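Local coordinates for protein predicted acyltransferase with acyl-CoA N-acyltransferase domain (Escherichia coli, PDB 4RS2) that binds coenzyme A and probably transfers acyl groups as a GNAT-family N-acyltransferase, and on overexpression suppresses small-RNA-mediated silencing, at residues D26-R36 with E66-A74. Residues are numbered along the deposited sequence; the frame is centred on the assembly and turned at random.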
loop_
_atom_site.group_PDB
_atom_site.type_symbol
_atom_site.label_atom_id
_atom_site.label_comp_id
_atom_site.label_asym_id
_atom_site.label_seq_id
_atom_site.Cartn_x
_atom_site.Cartn_y
_atom_site.Cartn_z
ATOM N N ASP A 26 -10.141 -5.799 -13.215
ATOM C CA ASP A 26 -8.759 -5.990 -12.822
ATOM C C ASP A 26 -8.579 -7.079 -11.778
ATOM O O ASP A 26 -7.463 -7.574 -11.596
ATOM C CB ASP A 26 -8.192 -4.702 -12.187
ATOM C CG ASP A 26 -8.085 -3.541 -13.154
ATOM O OD1 ASP A 26 -7.801 -3.771 -14.362
ATOM O OD2 ASP A 26 -8.225 -2.369 -12.692
ATOM N N ALA A 27 -9.649 -7.466 -11.080
ATOM C CA ALA A 27 -9.468 -8.352 -9.937
ATOM C C ALA A 27 -8.695 -9.649 -10.203
ATOM O O ALA A 27 -7.764 -9.972 -9.458
ATOM C CB ALA A 27 -10.819 -8.637 -9.279
ATOM N N PRO A 28 -9.037 -10.376 -11.280
ATOM C CA PRO A 28 -8.310 -11.615 -11.529
ATOM C C PRO A 28 -6.834 -11.368 -11.822
ATOM O O PRO A 28 -5.990 -12.154 -11.408
ATOM C CB PRO A 28 -9.013 -12.217 -12.769
ATOM C CG PRO A 28 -10.312 -11.540 -12.866
ATOM C CD PRO A 28 -10.207 -10.217 -12.161
ATOM N N GLY A 29 -6.538 -10.290 -12.533
ATOM C CA GLY A 29 -5.157 -9.937 -12.838
ATOM C C GLY A 29 -4.382 -9.558 -11.602
ATOM O O GLY A 29 -3.213 -9.915 -11.455
ATOM N N ILE A 30 -5.021 -8.791 -10.723
ATOM C CA ILE A 30 -4.420 -8.434 -9.444
ATOM C C ILE A 30 -4.146 -9.705 -8.660
ATOM O O ILE A 30 -3.061 -9.876 -8.073
ATOM C CB ILE A 30 -5.332 -7.466 -8.665
ATOM C CG1 ILE A 30 -5.434 -6.101 -9.384
ATOM C CG2 ILE A 30 -4.827 -7.238 -7.266
ATOM C CD1 ILE A 30 -6.613 -5.286 -8.942
ATOM N N ASP A 31 -5.136 -10.608 -8.638
ATOM C CA ASP A 31 -4.971 -11.835 -7.869
ATOM C C ASP A 31 -3.808 -12.641 -8.357
ATOM O O ASP A 31 -3.019 -13.163 -7.530
ATOM C CB ASP A 31 -6.248 -12.675 -7.893
ATOM C CG ASP A 31 -6.252 -13.798 -6.856
ATOM O OD1 ASP A 31 -6.635 -13.533 -5.703
ATOM O OD2 ASP A 31 -5.922 -14.945 -7.200
ATOM N N ALA A 32 -3.630 -12.712 -9.681
ATOM C CA ALA A 32 -2.578 -13.515 -10.259
ATOM C C ALA A 32 -1.246 -12.881 -9.952
ATOM O O ALA A 32 -0.289 -13.584 -9.634
ATOM C CB ALA A 32 -2.784 -13.690 -11.756
ATOM N N LEU A 33 -1.171 -11.559 -10.065
ATOM C CA LEU A 33 0.059 -10.857 -9.702
ATOM C C LEU A 33 0.466 -11.096 -8.244
ATOM O O LEU A 33 1.649 -11.343 -7.935
ATOM C CB LEU A 33 -0.103 -9.358 -9.930
ATOM C CG LEU A 33 1.061 -8.496 -9.479
ATOM C CD1 LEU A 33 2.330 -8.713 -10.311
ATOM C CD2 LEU A 33 0.597 -7.059 -9.551
ATOM N N LEU A 34 -0.512 -11.033 -7.339
ATOM C CA LEU A 34 -0.210 -11.201 -5.918
ATOM C C LEU A 34 0.204 -12.627 -5.604
ATOM O O LEU A 34 1.118 -12.846 -4.799
ATOM C CB LEU A 34 -1.410 -10.756 -5.048
ATOM C CG LEU A 34 -1.713 -9.240 -5.183
ATOM C CD1 LEU A 34 -2.958 -8.878 -4.413
ATOM C CD2 LEU A 34 -0.544 -8.394 -4.753
ATOM N N ARG A 35 -0.415 -13.600 -6.248
ATOM C CA ARG A 35 -0.037 -14.990 -5.995
ATOM C C ARG A 35 1.344 -15.345 -6.483
ATOM O O ARG A 35 2.040 -16.177 -5.869
ATOM C CB ARG A 35 -1.049 -15.933 -6.621
ATOM C CG ARG A 35 -2.379 -15.918 -5.915
ATOM C CD ARG A 35 -3.386 -16.908 -6.473
ATOM N NE ARG A 35 -4.608 -16.863 -5.677
ATOM C CZ ARG A 35 -4.873 -17.654 -4.635
ATOM N NH1 ARG A 35 -4.040 -18.626 -4.284
ATOM N NH2 ARG A 35 -5.997 -17.480 -3.950
ATOM N N ARG A 36 1.742 -14.718 -7.581
ATOM C CA ARG A 36 3.045 -15.002 -8.161
ATOM C C ARG A 36 4.177 -14.187 -7.548
ATOM O O ARG A 36 5.317 -14.619 -7.603
ATOM C CB ARG A 36 3.025 -14.890 -9.694
ATOM C CG ARG A 36 2.842 -13.521 -10.310
ATOM C CD ARG A 36 2.987 -13.610 -11.837
ATOM N NE ARG A 36 2.756 -12.322 -12.487
ATOM C CZ ARG A 36 1.567 -11.864 -12.897
ATOM N NH1 ARG A 36 0.466 -12.587 -12.755
ATOM N NH2 ARG A 36 1.483 -10.680 -13.468
ATOM N N GLU A 66 -0.949 -3.965 -23.163
ATOM C CA GLU A 66 -2.145 -4.792 -23.423
ATOM C C GLU A 66 -3.208 -4.737 -22.306
ATOM O O GLU A 66 -4.235 -5.416 -22.394
ATOM C CB GLU A 66 -1.756 -6.258 -23.695
ATOM C CG GLU A 66 -1.035 -6.489 -25.019
ATOM C CD GLU A 66 -0.928 -7.969 -25.396
ATOM O OE1 GLU A 66 -1.539 -8.824 -24.710
ATOM O OE2 GLU A 66 -0.236 -8.281 -26.390
ATOM N N GLY A 67 -2.971 -3.946 -21.257
ATOM C CA GLY A 67 -3.930 -3.828 -20.148
ATOM C C GLY A 67 -3.748 -4.868 -19.047
ATOM O O GLY A 67 -4.572 -4.953 -18.127
ATOM N N GLN A 68 -2.685 -5.668 -19.143
ATOM C CA GLN A 68 -2.381 -6.672 -18.132
ATOM C C GLN A 68 -1.853 -5.974 -16.893
ATOM O O GLN A 68 -1.025 -5.059 -17.000
ATOM C CB GLN A 68 -1.308 -7.652 -18.598
ATOM C CG GLN A 68 -0.986 -8.741 -17.573
ATOM C CD GLN A 68 0.232 -9.586 -17.936
ATOM O OE1 GLN A 68 1.100 -9.161 -18.708
ATOM N NE2 GLN A 68 0.316 -10.780 -17.351
ATOM N N VAL A 69 -2.313 -6.423 -15.725
ATOM C CA VAL A 69 -1.845 -5.862 -14.446
ATOM C C VAL A 69 -0.437 -6.333 -14.155
ATOM O O VAL A 69 -0.209 -7.525 -14.002
ATOM C CB VAL A 69 -2.775 -6.268 -13.291
ATOM C CG1 VAL A 69 -2.283 -5.723 -11.978
ATOM C CG2 VAL A 69 -4.208 -5.799 -13.596
ATOM N N ILE A 70 0.492 -5.383 -14.032
ATOM C CA ILE A 70 1.898 -5.653 -13.787
ATOM C C ILE A 70 2.376 -4.996 -12.489
ATOM O O ILE A 70 3.529 -5.147 -12.080
ATOM C CB ILE A 70 2.769 -5.110 -14.958
ATOM C CG1 ILE A 70 2.671 -3.563 -15.112
ATOM C CG2 ILE A 70 2.330 -5.727 -16.278
ATOM C CD1 ILE A 70 3.702 -2.890 -16.004
ATOM N N GLY A 71 1.480 -4.278 -11.822
ATOM C CA GLY A 71 1.806 -3.688 -10.539
ATOM C C GLY A 71 0.570 -3.330 -9.767
ATOM O O GLY A 71 -0.483 -3.083 -10.358
ATOM N N TYR A 72 0.704 -3.247 -8.454
ATOM C CA TYR A 72 -0.433 -2.981 -7.623
ATOM C C TYR A 72 -0.067 -2.416 -6.296
ATOM O O TYR A 72 0.955 -2.818 -5.709
ATOM C CB TYR A 72 -1.197 -4.279 -7.377
ATOM C CG TYR A 72 -2.537 -4.110 -6.648
ATOM C CD1 TYR A 72 -3.591 -3.448 -7.215
ATOM C CD2 TYR A 72 -2.735 -4.663 -5.406
ATOM C CE1 TYR A 72 -4.804 -3.324 -6.556
ATOM C CE2 TYR A 72 -3.956 -4.573 -4.768
ATOM C CZ TYR A 72 -4.979 -3.893 -5.328
ATOM O OH TYR A 72 -6.204 -3.804 -4.645
ATOM N N VAL A 73 -0.902 -1.505 -5.805
ATOM C CA VAL A 73 -0.796 -1.039 -4.406
ATOM C C VAL A 73 -2.195 -0.805 -3.884
ATOM O O VAL A 73 -3.085 -0.391 -4.646
ATOM C CB VAL A 73 0.076 0.212 -4.209
ATOM C CG1 VAL A 73 -0.530 1.428 -4.925
ATOM C CG2 VAL A 73 0.312 0.463 -2.709
ATOM N N ALA A 74 -2.417 -1.177 -2.616
ATOM C CA ALA A 74 -3.714 -1.014 -1.995
ATOM C C ALA A 74 -3.606 -0.351 -0.620
ATOM O O ALA A 74 -2.561 -0.338 0.052
ATOM C CB ALA A 74 -4.423 -2.349 -1.856
HETATM O O HOH W 1 -7.116 -5.484 -16.378
HETATM O O HOH W 2 -1.407 -10.066 -13.584
#
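Helix 27-37 packs on one face of strand 69-80 in the GNAT fold, a helix-on-sheet contact that is apolar in the middle and bridged by water at its rim. The short axes pass 7.9 Å apart at a crossing angle of -72°, so the helix lies across the strand and meets it chiefly with Ile30 and Leu33. A CH-pi contact marks the centre of the packing: Ile30 CG2 stands 3.6 Å from the centroid of the Tyr72 ring and 5° off its normal, almost exactly over the centre. With Ile30 CG1 anti to the carbonyl carbon (chi1 -67°), that arm also runs along the ring, and Ile30 CD1 ends 3.6 Å from Tyr72 CE1. The Tyr72 hydroxyl bonds to Glu22, which probably helps fix the ring. Leu33 CD2 rests against both Val69 CG1 and Tyr72 CB (each 4.0 Å) and lies 3.7 Å from Gly71 N, where the strand makes a classic beta bulge: Ile70 and Gly71 both face Ala62. The backbones come nearest at Gly29, whose CA is 5.5 Å from Val69 CA. With no side chain there, the helix can come down onto the valine, and Gly29 C touches Val69 CB at 4.0 Å.

Polar groups close the margin. One water donates to both Gly29 O and Val69 O and accepts from Arg36 NH2 in the guanidinium plane; the same NH2 forms a salt bridge with Asp96. A second water donates to Asp26 OD1 and Gly67 O, while Asp26 OD2 accepts from Ile23 N and forms a salt bridge with Arg20. Leu33's side chain lies about 7 Å from bound coenzyme A, which puts this packing close to the cofactor. The chemistry implies close apolar fitting for the interior, with the polar link made through water: Gly29 O, already bonded to Leu33 N within the helix, gains a second bond that ties it to Val69 O and Arg36 NH2.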